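PDB 2OK8: putative ferredoxin--NADP reductase from Plasmodium falciparum 3D7, which probably transfers electrons between NADPH and ferredoxin through its FAD cofactor and may thereby serve the DOXP/MEP route to isoprenoid precursors. Local coordinates for residues 269-274 and 294-299; 203-208 and 234-239. One frame throughout, in Å; residues are numbered along the deposited sequence.

How the contacts relate
Following the chain from its N terminus, the flavin-binding antiparallel domain comes first and both contacts fall after it, in the nucleotide-binding half with its five-stranded parallel sheet. Contact 2 opens at 203-208, in the loop that leads into strand 211-217, and closes at 234-239, where helix 226-235 ends and the chain turns toward edge strand 240-246. Contact 1 then opens on helix 267-275 and closes on helix 288-300, with strand 280-285 between them. The two loops therefore run in series, neither nested nor crossed, and the centres of the two contacts are about 25 Å apart. Contact 2 joins the approaches to two neighbouring strands; contact 1 joins two helices packed against the sheet.

Contact 1 (269-274 and 294-299); sequences EFLNLF and MDILKS
Leu297 of helix 288-300 pushes one methyl, CD2, among three side chains of helix 267-275, and most of the contact gathers round it. The closest approach is to the ring of Phe274, Leu297 CD2 to Phe274 CD2 at 3.6 Å, while the other methyl, Leu297 CD1, sits 4.3 Å above one face of that ring, nearer its border than its centre. Phe270 meets the same CD2 methyl obliquely, Phe270 CE2 lying 3.8 Å from Leu297 CD2, and both rings cross the leucine at about a right angle. Each phenylalanine has CG anti to its own backbone N (chi1 176° in Phe270, -166° in Phe274), which swings the rings out from successive turns toward the partner helix.

The aliphatic pairs complete the contact. Leu271 and Leu297 lie alongside, pointing opposite ways, with Leu271 CD2 4.0 Å from Leu297 CD2, and Ile296 adds CG2 at 4.2 Å from Phe270 CE2. With the axes of the short segments 11.3 Å apart and inclined at 77°, the side chains rather than the backbones fill the interval.

Within 294-299, Asp295 O accepts both the amide and the hydroxyl of Ser299, from opposite faces of its carbonyl plane. Leu281 of strand 280-285 touches Phe270, Phe274 and Leu297, placing the contact against the parallel sheet, and Arg310 holds Phe274 twice, by a hydrogen bond from NH1 to Phe274 O and a cation-pi contact with the ring. Ile296 also touches Gln260, a probable NADP(+)-binding residue. No hydrogen bond links the two segments, so their mutual fit rests on van der Waals contact and the burial of apolar surface.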
ATOM      1  N   GLU A 269     -13.595  16.224  35.409  1.00 26.67           N
ATOM      2  CA  GLU A 269     -14.029  14.854  35.147  1.00 29.63           C
ATOM      3  C   GLU A 269     -12.909  14.016  34.503  1.00 24.92           C
ATOM      4  O   GLU A 269     -12.440  13.041  35.072  1.00 28.64           O
ATOM      5  CB  GLU A 269     -15.292  14.844  34.281  1.00 30.55           C
ATOM      6  CG  GLU A 269     -15.839  13.442  33.931  1.00 35.63           C
ATOM      7  CD  GLU A 269     -16.764  13.433  32.687  1.00 37.32           C
ATOM      8  OE1 GLU A 269     -16.389  14.002  31.645  1.00 38.21           O
ATOM      9  OE2 GLU A 269     -17.867  12.839  32.747  1.00 48.22           O
ATOM     10  N   PHE A 270     -12.465  14.420  33.331  1.00 22.84           N
ATOM     11  CA  PHE A 270     -11.491  13.660  32.576  1.00 23.80           C
ATOM     12  C   PHE A 270     -10.168  13.389  33.328  1.00 25.30           C
ATOM     13  O   PHE A 270      -9.584  12.309  33.214  1.00 25.48           O
ATOM     14  CB  PHE A 270     -11.223  14.399  31.270  1.00 23.52           C
ATOM     15  CG  PHE A 270     -10.158  13.776  30.423  1.00 24.88           C
ATOM     16  CD1 PHE A 270     -10.477  12.781  29.497  1.00 23.10           C
ATOM     17  CD2 PHE A 270      -8.838  14.201  30.528  1.00 25.00           C
ATOM     18  CE1 PHE A 270      -9.483  12.208  28.714  1.00 20.67           C
ATOM     19  CE2 PHE A 270      -7.842  13.644  29.731  1.00 27.24           C
ATOM     20  CZ  PHE A 270      -8.170  12.640  28.825  1.00 20.93           C
ATOM     21  N   LEU A 271      -9.690  14.371  34.083  1.00 24.38           N
ATOM     22  CA  LEU A 271      -8.361  14.284  34.651  1.00 19.87           C
ATOM     23  C   LEU A 271      -8.367  13.537  35.959  1.00 20.15           C
ATOM     24  O   LEU A 271      -7.375  12.901  36.285  1.00 23.58           O
ATOM     25  CB  LEU A 271      -7.711  15.660  34.795  1.00 17.99           C
ATOM     26  CG  LEU A 271      -7.290  16.424  33.539  1.00 21.88           C
ATOM     27  CD1 LEU A 271      -7.083  17.916  33.853  1.00 17.38           C
ATOM     28  CD2 LEU A 271      -6.024  15.832  32.909  1.00 22.05           C
ATOM     29  N   ASN A 272      -9.460  13.611  36.716  1.00 20.77           N
ATOM     30  CA  ASN A 272      -9.637  12.687  37.842  1.00 24.24           C
ATOM     31  C   ASN A 272      -9.804  11.239  37.416  1.00 24.35           C
ATOM     32  O   ASN A 272      -9.307  10.333  38.076  1.00 25.97           O
ATOM     33  CB  ASN A 272     -10.808  13.076  38.726  1.00 23.76           C
ATOM     34  CG  ASN A 272     -10.431  14.122  39.724  1.00 24.25           C
ATOM     35  OD1 ASN A 272     -10.022  13.812  40.846  1.00 21.92           O
ATOM     36  ND2 ASN A 272     -10.516  15.374  39.311  1.00 23.73           N
ATOM     37  N   LEU A 273     -10.511  11.021  36.317  1.00 23.93           N
ATOM     38  CA  LEU A 273     -10.649   9.682  35.795  1.00 26.99           C
ATOM     39  C   LEU A 273      -9.274   9.101  35.494  1.00 26.69           C
ATOM     40  O   LEU A 273      -8.969   7.998  35.933  1.00 29.04           O
ATOM     41  CB  LEU A 273     -11.571   9.646  34.580  1.00 27.03           C
ATOM     42  CG  LEU A 273     -13.052   9.778  34.959  1.00 28.40           C
ATOM     43  CD1 LEU A 273     -13.911  10.017  33.717  1.00 29.25           C
ATOM     44  CD2 LEU A 273     -13.531   8.571  35.723  1.00 30.08           C
ATOM     45  N   PHE A 274      -8.430   9.866  34.807  1.00 25.90           N
ATOM     46  CA  PHE A 274      -7.102   9.396  34.448  1.00 24.38           C
ATOM     47  C   PHE A 274      -6.061   9.394  35.581  1.00 29.76           C
ATOM     48  O   PHE A 274      -5.317   8.422  35.736  1.00 34.36           O
ATOM     49  CB  PHE A 274      -6.546  10.157  33.242  1.00 24.13           C
ATOM     50  CG  PHE A 274      -5.347   9.493  32.630  1.00 23.97           C
ATOM     51  CD1 PHE A 274      -5.493   8.326  31.877  1.00 29.12           C
ATOM     52  CD2 PHE A 274      -4.076   9.996  32.842  1.00 23.37           C
ATOM     53  CE1 PHE A 274      -4.383   7.685  31.335  1.00 28.48           C
ATOM     54  CE2 PHE A 274      -2.953   9.365  32.298  1.00 27.05           C
ATOM     55  CZ  PHE A 274      -3.110   8.215  31.536  1.00 25.00           C
ATOM     56  N   MET A 294      -2.938  14.109  24.389  1.00 29.52           N
ATOM     57  CA  MET A 294      -1.675  14.102  25.129  1.00 30.71           C
ATOM     58  C   MET A 294      -1.321  15.476  25.676  1.00 30.66           C
ATOM     59  O   MET A 294      -0.790  15.574  26.780  1.00 33.67           O
ATOM     60  CB  MET A 294      -0.519  13.547  24.277  1.00 32.26           C
ATOM     61  CG  MET A 294      -0.742  12.123  23.746  1.00 32.68           C
ATOM     62  SD  MET A 294      -1.246  10.966  25.046  1.00 42.56           S
ATOM     63  CE  MET A 294       0.292  10.840  25.931  1.00 39.72           C
ATOM     64  N   ASP A 295      -1.610  16.528  24.906  1.00 31.63           N
ATOM     65  CA  ASP A 295      -1.388  17.914  25.339  1.00 30.86           C
ATOM     66  C   ASP A 295      -2.157  18.265  26.610  1.00 29.55           C
ATOM     67  O   ASP A 295      -1.610  18.894  27.517  1.00 31.89           O
ATOM     68  CB  ASP A 295      -1.739  18.902  24.219  1.00 33.59           C
ATOM     69  CG  ASP A 295      -0.620  19.049  23.183  1.00 39.78           C
ATOM     70  OD1 ASP A 295       0.452  18.420  23.352  1.00 44.28           O
ATOM     71  OD2 ASP A 295      -0.816  19.801  22.198  1.00 46.12           O
ATOM     72  N   ILE A 296      -3.411  17.831  26.680  1.00 28.03           N
ATOM     73  CA  ILE A 296      -4.241  18.010  27.871  1.00 31.05           C
ATOM     74  C   ILE A 296      -3.632  17.356  29.114  1.00 31.65           C
ATOM     75  O   ILE A 296      -3.635  17.937  30.199  1.00 32.36           O
ATOM     76  CB  ILE A 296      -5.672  17.447  27.674  1.00 30.35           C
ATOM     77  CG1 ILE A 296      -6.391  18.177  26.531  1.00 28.87           C
ATOM     78  CG2 ILE A 296      -6.469  17.557  28.976  1.00 29.10           C
ATOM     79  CD1 ILE A 296      -7.587  17.418  25.963  1.00 28.25           C
ATOM     80  N   LEU A 297      -3.132  16.139  28.945  1.00 31.71           N
ATOM     81  CA  LEU A 297      -2.505  15.400  30.031  1.00 31.93           C
ATOM     82  C   LEU A 297      -1.188  16.039  30.451  1.00 30.94           C
ATOM     83  O   LEU A 297      -0.919  16.208  31.641  1.00 31.49           O
ATOM     84  CB  LEU A 297      -2.305  13.939  29.629  1.00 29.49           C
ATOM     85  CG  LEU A 297      -3.592  13.144  29.439  1.00 28.29           C
ATOM     86  CD1 LEU A 297      -3.294  11.784  28.807  1.00 26.40           C
ATOM     87  CD2 LEU A 297      -4.276  12.982  30.789  1.00 22.98           C
ATOM     88  N   LYS A 298      -0.398  16.416  29.458  1.00 31.80           N
ATOM     89  CA  LYS A 298       0.910  17.043  29.668  1.00 33.22           C
ATOM     90  C   LYS A 298       0.852  18.440  30.271  1.00 31.78           C
ATOM     91  O   LYS A 298       1.721  18.802  31.057  1.00 32.82           O
ATOM     92  CB  LYS A 298       1.670  17.112  28.342  1.00 34.82           C
ATOM     93  CG  LYS A 298       2.352  15.813  27.947  1.00 37.08           C
ATOM     94  CD  LYS A 298       2.606  15.822  26.458  1.00 42.15           C
ATOM     95  CE  LYS A 298       3.875  15.092  26.122  1.00 54.23           C
ATOM     96  NZ  LYS A 298       4.390  15.582  24.820  1.00 62.39           N
ATOM     97  N   SER A 299      -0.156  19.229  29.899  1.00 30.71           N
ATOM     98  CA  SER A 299      -0.238  20.611  30.371  1.00 27.61           C
ATOM     99  C   SER A 299      -0.909  20.781  31.726  1.00 27.40           C
ATOM    100  O   SER A 299      -0.787  21.834  32.337  1.00 29.60           O
ATOM    101  CB  SER A 299      -0.891  21.533  29.327  1.00 28.80           C
ATOM    102  OG  SER A 299      -2.181  21.091  28.940  1.00 31.53           O
TER

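Contact 2 (203-208 and 234-239)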
ATOM      1  N   ARG A 203     -29.567  -8.043  31.652  1.00 89.80           N
ATOM      2  CA  ARG A 203     -28.352  -7.445  32.195  1.00 90.58           C
ATOM      3  C   ARG A 203     -27.384  -8.525  32.673  1.00 90.86           C
ATOM      4  O   ARG A 203     -27.239  -8.755  33.882  1.00 91.52           O
ATOM      5  CB  ARG A 203     -28.684  -6.478  33.338  1.00 90.70           C
ATOM      6  CG  ARG A 203     -29.452  -5.239  32.918  1.00 91.56           C
ATOM      7  CD  ARG A 203     -29.917  -4.455  34.134  1.00 93.33           C
ATOM      8  NE  ARG A 203     -30.787  -3.345  33.754  1.00 95.48           N
ATOM      9  CZ  ARG A 203     -31.552  -2.652  34.596  1.00 97.68           C
ATOM     10  NH1 ARG A 203     -31.573  -2.942  35.894  1.00 96.30           N
ATOM     11  NH2 ARG A 203     -32.306  -1.660  34.134  1.00 96.56           N
ATOM     12  N   ASN A 204     -26.715  -9.174  31.719  1.00 89.80           N
ATOM     13  CA  ASN A 204     -25.845 -10.320  32.014  1.00 88.46           C
ATOM     14  C   ASN A 204     -24.471  -9.917  32.562  1.00 86.41           C
ATOM     15  O   ASN A 204     -23.623 -10.777  32.814  1.00 87.41           O
ATOM     16  CB  ASN A 204     -25.674 -11.211  30.768  1.00 88.98           C
ATOM     17  CG  ASN A 204     -26.969 -11.384  29.968  1.00 92.15           C
ATOM     18  OD1 ASN A 204     -26.973 -11.236  28.745  1.00 92.71           O
ATOM     19  ND2 ASN A 204     -28.066 -11.703  30.656  1.00 92.71           N
ATOM     20  N   SER A 205     -24.274  -8.613  32.757  1.00 83.17           N
ATOM     21  CA  SER A 205     -22.974  -8.025  33.107  1.00 79.21           C
ATOM     22  C   SER A 205     -22.460  -8.372  34.512  1.00 76.68           C
ATOM     23  O   SER A 205     -23.155  -8.158  35.511  1.00 76.55           O
ATOM     24  CB  SER A 205     -23.033  -6.497  32.928  1.00 79.11           C
ATOM     25  OG  SER A 205     -21.955  -5.836  33.578  1.00 74.63           O
ATOM     26  N   ASN A 206     -21.234  -8.896  34.569  1.00 72.19           N
ATOM     27  CA  ASN A 206     -20.488  -9.051  35.828  1.00 67.89           C
ATOM     28  C   ASN A 206     -19.606  -7.818  36.079  1.00 62.90           C
ATOM     29  O   ASN A 206     -19.065  -7.631  37.173  1.00 63.14           O
ATOM     30  CB  ASN A 206     -19.603 -10.306  35.796  1.00 68.96           C
ATOM     31  CG  ASN A 206     -20.112 -11.367  34.828  1.00 73.31           C
ATOM     32  OD1 ASN A 206     -21.232 -11.866  34.962  1.00 75.64           O
ATOM     33  ND2 ASN A 206     -19.285 -11.716  33.846  1.00 74.43           N
ATOM     34  N   TYR A 207     -19.462  -6.998  35.035  1.00 55.52           N
ATOM     35  CA  TYR A 207     -18.617  -5.812  35.042  1.00 47.87           C
ATOM     36  C   TYR A 207     -19.290  -4.658  35.765  1.00 45.23           C
ATOM     37  O   TYR A 207     -20.432  -4.306  35.457  1.00 45.98           O
ATOM     38  CB  TYR A 207     -18.309  -5.415  33.594  1.00 45.98           C
ATOM     39  CG  TYR A 207     -17.588  -4.104  33.431  1.00 36.65           C
ATOM     40  CD1 TYR A 207     -16.219  -4.016  33.660  1.00 33.74           C
ATOM     41  CD2 TYR A 207     -18.267  -2.958  33.019  1.00 33.55           C
ATOM     42  CE1 TYR A 207     -15.542  -2.820  33.500  1.00 33.77           C
ATOM     43  CE2 TYR A 207     -17.590  -1.740  32.857  1.00 33.50           C
ATOM     44  CZ  TYR A 207     -16.229  -1.689  33.101  1.00 30.00           C
ATOM     45  OH  TYR A 207     -15.537  -0.516  32.954  1.00 36.13           O
ATOM     46  N   THR A 208     -18.582  -4.068  36.723  1.00 42.69           N
ATOM     47  CA  THR A 208     -19.119  -2.926  37.475  1.00 43.10           C
ATOM     48  C   THR A 208     -18.180  -1.709  37.467  1.00 40.32           C
ATOM     49  O   THR A 208     -18.267  -0.833  38.333  1.00 42.01           O
ATOM     50  CB  THR A 208     -19.499  -3.317  38.934  1.00 45.16           C
ATOM     51  OG1 THR A 208     -18.344  -3.818  39.617  1.00 47.86           O
ATOM     52  CG2 THR A 208     -20.613  -4.381  38.950  1.00 46.22           C
ATOM     53  N   LYS A 234     -28.857   3.607  28.653  1.00 41.77           N
ATOM     54  CA  LYS A 234     -30.112   3.429  29.388  1.00 43.38           C
ATOM     55  C   LYS A 234     -30.102   2.196  30.315  1.00 42.94           C
ATOM     56  O   LYS A 234     -30.619   2.260  31.433  1.00 45.48           O
ATOM     57  CB  LYS A 234     -31.354   3.462  28.463  1.00 45.37           C
ATOM     58  CG  LYS A 234     -31.595   2.234  27.590  1.00 50.23           C
ATOM     59  CD  LYS A 234     -33.073   1.807  27.597  1.00 60.85           C
ATOM     60  CE  LYS A 234     -33.664   1.637  26.173  1.00 69.11           C
ATOM     61  NZ  LYS A 234     -32.881   0.793  25.204  1.00 67.04           N
ATOM     62  N   MET A 235     -29.495   1.100  29.859  1.00 41.88           N
ATOM     63  CA  MET A 235     -29.401  -0.127  30.640  1.00 40.23           C
ATOM     64  C   MET A 235     -28.409  -0.037  31.786  1.00 39.12           C
ATOM     65  O   MET A 235     -28.603  -0.680  32.823  1.00 38.52           O
ATOM     66  CB  MET A 235     -29.030  -1.314  29.750  1.00 42.06           C
ATOM     67  CG  MET A 235     -30.178  -1.859  28.932  1.00 50.79           C
ATOM     68  SD  MET A 235     -31.477  -2.625  29.930  1.00 62.22           S
ATOM     69  CE  MET A 235     -32.933  -2.089  29.026  1.00 52.32           C
ATOM     70  N   TYR A 236     -27.345   0.747  31.595  1.00 37.60           N
ATOM     71  CA  TYR A 236     -26.244   0.829  32.571  1.00 35.34           C
ATOM     72  C   TYR A 236     -25.865   2.262  32.932  1.00 34.17           C
ATOM     73  O   TYR A 236     -24.689   2.616  32.851  1.00 33.16           O
ATOM     74  CB  TYR A 236     -25.010   0.067  32.063  1.00 35.95           C
ATOM     75  CG  TYR A 236     -25.298  -1.374  31.721  1.00 34.88           C
ATOM     76  CD1 TYR A 236     -25.381  -2.350  32.717  1.00 34.36           C
ATOM     77  CD2 TYR A 236     -25.504  -1.761  30.404  1.00 36.66           C
ATOM     78  CE1 TYR A 236     -25.646  -3.676  32.403  1.00 36.48           C
ATOM     79  CE2 TYR A 236     -25.777  -3.083  30.078  1.00 35.56           C
ATOM     80  CZ  TYR A 236     -25.847  -4.034  31.080  1.00 38.04           C
ATOM     81  OH  TYR A 236     -26.124  -5.345  30.740  1.00 45.42           O
ATOM     82  N   PRO A 237     -26.855   3.074  33.381  1.00 35.91           N
ATOM     83  CA  PRO A 237     -26.689   4.518  33.572  1.00 34.56           C
ATOM     84  C   PRO A 237     -25.731   4.910  34.694  1.00 35.89           C
ATOM     85  O   PRO A 237     -25.335   6.076  34.754  1.00 35.43           O
ATOM     86  CB  PRO A 237     -28.113   4.997  33.898  1.00 34.67           C
ATOM     87  CG  PRO A 237     -28.766   3.822  34.519  1.00 34.83           C
ATOM     88  CD  PRO A 237     -28.216   2.635  33.774  1.00 36.31           C
ATOM     89  N   ASN A 238     -25.379   3.962  35.569  1.00 35.34           N
ATOM     90  CA  ASN A 238     -24.359   4.195  36.601  1.00 38.73           C
ATOM     91  C   ASN A 238     -22.959   3.682  36.207  1.00 39.32           C
ATOM     92  O   ASN A 238     -21.987   3.908  36.935  1.00 40.98           O
ATOM     93  CB  ASN A 238     -24.778   3.609  37.963  1.00 40.31           C
ATOM     94  CG  ASN A 238     -26.183   4.028  38.383  1.00 48.47           C
ATOM     95  OD1 ASN A 238     -26.548   5.202  38.309  1.00 48.44           O
ATOM     96  ND2 ASN A 238     -26.982   3.056  38.813  1.00 51.74           N
ATOM     97  N   ASN A 239     -22.863   3.005  35.063  1.00 34.98           N
ATOM     98  CA  ASN A 239     -21.587   2.507  34.565  1.00 35.90           C
ATOM     99  C   ASN A 239     -21.050   3.209  33.326  1.00 33.94           C
ATOM    100  O   ASN A 239     -19.884   3.058  32.984  1.00 32.23           O
ATOM    101  CB  ASN A 239     -21.675   1.007  34.292  1.00 38.46           C
ATOM    102  CG  ASN A 239     -21.948   0.215  35.544  1.00 43.71           C
ATOM    103  OD1 ASN A 239     -23.067  -0.262  35.764  1.00 45.08           O
ATOM    104  ND2 ASN A 239     -20.941   0.110  36.397  1.00 38.17           N
TER
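Tyr236, the first residue to leave helical geometry after helix 226-235, carries the close-packed part of this contact against segment 203-208. Tyr236 CE1 is 3.9 Å from Ser205 CB, which approaches the ring obliquely. A chi1 of -56° sets CG beside the backbone N and anti to the carbonyl carbon, directing the ring toward Arg203 and Ser205. Phe193 stacks on the Tyr236 ring and also meets Tyr207 edge-to-face, so an aromatic cluster backs this half.

Toward solvent the fit is looser. The extended Arg203 lies alongside Tyr236, pointing the other way, with Arg203 CA 3.4 Å from Tyr236 OH. It crosses Met235, whose SD lies at the guanidinium edge, in its plane, Met235 SD being 4.0 Å from Arg203 NE. Arg203 is poorly ordered, so this arrangement is approximate. At the other end, Asn239 ND2 comes within 3.4 Å of Thr208 O at a poor angle; its hydrogen bond goes instead to Gly209 O, just beyond segment 203-208.

No hydrogen bond spans the two segments. Tyr236 packs against Ser205 and the Arg203 chain, so cohesion probably rests on van der Waals contact, less well defined at the charged arginine.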